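Local coordinates for dihydropteroate synthase (Mycobacterium smegmatis, PDB 6OMZ), which probably catalyses the condensation of 4-aminobenzoate with the diphosphate of 6-hydroxymethyl-7,8-dihydropterin, giving 7,8-dihydropteroate on the way to folate, at residues Q60-G65 / R90-Q95. The protein carries 1 engineered substitution. Numbering follows the deposited sequence.
With EDO (1,2-ethanediol), chain L.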
loop_
_atom_site.group_PDB
_atom_site.type_symbol
_atom_site.label_atom_id
_atom_site.label_comp_id
_atom_site.label_asym_id
_atom_site.label_seq_id
_atom_site.Cartn_x
_atom_site.Cartn_y
_atom_site.Cartn_z
ATOM N N GLN A 60 4.235 7.108 -9.995
ATOM C CA GLN A 60 5.639 6.701 -10.029
ATOM C C GLN A 60 5.813 5.192 -9.896
ATOM O O GLN A 60 6.782 4.628 -10.418
ATOM C CB GLN A 60 6.420 7.377 -8.894
ATOM C CG GLN A 60 6.793 8.826 -9.137
ATOM C CD GLN A 60 5.607 9.750 -9.145
ATOM O OE1 GLN A 60 4.825 9.788 -8.193
ATOM N NE2 GLN A 60 5.461 10.512 -10.225
ATOM N N ILE A 61 4.917 4.531 -9.179
ATOM C CA ILE A 61 5.025 3.107 -8.891
ATOM C C ILE A 61 3.664 2.483 -9.142
ATOM O O ILE A 61 2.640 3.068 -8.780
ATOM C CB ILE A 61 5.464 2.853 -7.433
ATOM C CG1 ILE A 61 6.825 3.498 -7.153
ATOM C CG2 ILE A 61 5.484 1.336 -7.124
ATOM C CD1 ILE A 61 7.189 3.556 -5.681
ATOM N N ILE A 62 3.645 1.309 -9.765
ATOM C CA ILE A 62 2.410 0.535 -9.906
ATOM C C ILE A 62 2.500 -0.653 -8.957
ATOM O O ILE A 62 3.420 -1.468 -9.067
ATOM C CB ILE A 62 2.172 0.067 -11.346
ATOM C CG1 ILE A 62 2.029 1.274 -12.293
ATOM C CG2 ILE A 62 0.927 -0.802 -11.392
ATOM C CD1 ILE A 62 0.912 2.252 -11.898
ATOM N N ASP A 63 1.549 -0.739 -8.025
ATOM C CA ASP A 63 1.481 -1.813 -7.038
ATOM C C ASP A 63 0.523 -2.881 -7.569
ATOM O O ASP A 63 -0.691 -2.666 -7.601
ATOM C CB ASP A 63 1.013 -1.255 -5.691
ATOM C CG ASP A 63 1.016 -2.302 -4.574
ATOM O OD1 ASP A 63 2.033 -3.006 -4.400
ATOM O OD2 ASP A 63 0.006 -2.401 -3.850
ATOM N N VAL A 64 1.064 -4.028 -7.988
ATOM C CA VAL A 64 0.270 -5.092 -8.600
ATOM C C VAL A 64 -0.047 -6.143 -7.541
ATOM O O VAL A 64 0.853 -6.592 -6.818
ATOM C CB VAL A 64 1.009 -5.704 -9.803
ATOM C CG1 VAL A 64 0.231 -6.894 -10.386
ATOM C CG2 VAL A 64 1.241 -4.622 -10.888
ATOM N N GLY A 65 -1.323 -6.527 -7.439
ATOM C CA GLY A 65 -1.739 -7.548 -6.483
ATOM C C GLY A 65 -2.689 -8.552 -7.108
ATOM O O GLY A 65 -3.391 -8.254 -8.076
ATOM N N ARG A 90 5.082 -8.659 -16.099
ATOM C CA ARG A 90 6.003 -8.775 -17.229
ATOM C C ARG A 90 5.740 -7.699 -18.279
ATOM O O ARG A 90 6.682 -7.075 -18.791
ATOM C CB ARG A 90 5.916 -10.167 -17.862
ATOM C CG ARG A 90 6.827 -11.209 -17.217
ATOM C CD ARG A 90 6.906 -12.486 -18.065
ATOM N NE ARG A 90 5.625 -13.192 -18.099
ATOM C CZ ARG A 90 5.245 -14.101 -17.200
ATOM N NH1 ARG A 90 6.048 -14.417 -16.191
ATOM N NH2 ARG A 90 4.060 -14.691 -17.307
ATOM N N GLU A 91 4.471 -7.458 -18.612
ATOM C CA GLU A 91 4.186 -6.485 -19.668
ATOM C C GLU A 91 4.445 -5.049 -19.204
ATOM O O GLU A 91 4.934 -4.219 -19.982
ATOM C CB GLU A 91 2.752 -6.661 -20.163
ATOM C CG GLU A 91 2.485 -8.065 -20.670
ATOM C CD GLU A 91 1.168 -8.202 -21.404
ATOM O OE1 GLU A 91 0.719 -7.213 -22.021
ATOM O OE2 GLU A 91 0.585 -9.307 -21.365
ATOM N N LEU A 92 4.141 -4.737 -17.942
ATOM C CA LEU A 92 4.387 -3.383 -17.453
ATOM C C LEU A 92 5.879 -3.123 -17.277
ATOM O O LEU A 92 6.362 -2.019 -17.555
ATOM C CB LEU A 92 3.638 -3.152 -16.138
ATOM C CG LEU A 92 2.103 -3.148 -16.208
ATOM C CD1 LEU A 92 1.501 -3.021 -14.819
ATOM C CD2 LEU A 92 1.588 -2.017 -17.121
ATOM N N ALA A 93 6.624 -4.127 -16.807
ATOM C CA ALA A 93 8.064 -3.962 -16.648
ATOM C C ALA A 93 8.746 -3.747 -17.990
ATOM O O ALA A 93 9.728 -3.005 -18.072
ATOM C CB ALA A 93 8.659 -5.179 -15.932
ATOM N N ALA A 94 8.228 -4.366 -19.058
ATOM C CA ALA A 94 8.798 -4.166 -20.389
ATOM C C ALA A 94 8.656 -2.728 -20.877
ATOM O O ALA A 94 9.352 -2.340 -21.820
ATOM C CB ALA A 94 8.144 -5.113 -21.398
ATOM N N GLN A 95 7.770 -1.933 -20.271
ATOM C CA GLN A 95 7.676 -0.505 -20.562
ATOM C C GLN A 95 8.503 0.352 -19.609
ATOM O O GLN A 95 8.372 1.580 -19.631
ATOM C CB GLN A 95 6.214 -0.036 -20.521
ATOM C CG GLN A 95 5.263 -0.863 -21.370
ATOM C CD GLN A 95 5.589 -0.789 -22.841
ATOM O OE1 GLN A 95 6.019 0.249 -23.343
ATOM N NE2 GLN A 95 5.392 -1.896 -23.545
HETATM C C1 EDO L . 6.317 4.473 -13.673
HETATM O O1 EDO L . 7.251 3.723 -12.889
HETATM C C2 EDO L . 6.998 5.756 -14.132
HETATM O O2 EDO L . 8.260 5.406 -14.707
#
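Leu92 reaches from helix 78-93 to strand 61-65 and meets it with one methyl group. Its CD1 lies 4.1 Å from CG2 of Ile62 and 4.3 Å from CG2 of Val64. The methyl therefore touches two strand residues whose side chains emerge on the same side, two positions apart. Leu92 holds CG anti to its carbonyl carbon (chi1 -66°), and chi2 of 175° extends CD1 toward the strand. On Ile62 the touching atom is the short CG2 branch, which stands anti to the backbone N. The longer CG1-CD1 arm starts beside that N, anti to the carbonyl carbon, and CD1 takes no part in the contact with Leu92. The two side chains cross at about a right angle, and the contact between the segments is small, 76 Å² in all. It is apolar and buried.

The strand, helix 78-93 and strand 98-102 form a beta-alpha-beta unit of the TIM barrel of this pterin-binding family. Leu92 thus packs the helix onto the outer face of the barrel wall. Ile99 of the next strand touches both Leu92 and Val64, and Ile97 touches Leu92 and Ile62. Leu54 and Val55 of helix 44-56 also pack on Ile62. Between Ile62 and Val64, Asp63 points the other way, into the barrel. There it forms a salt bridge with Arg269, a residue of the pterin pocket, and a hydrogen bond with Ser100. Just before the strand, O1 of a 1,2-ethanediol, probably from the crystallisation liquor, donates a 2.7 Å hydrogen bond to Gln60 O.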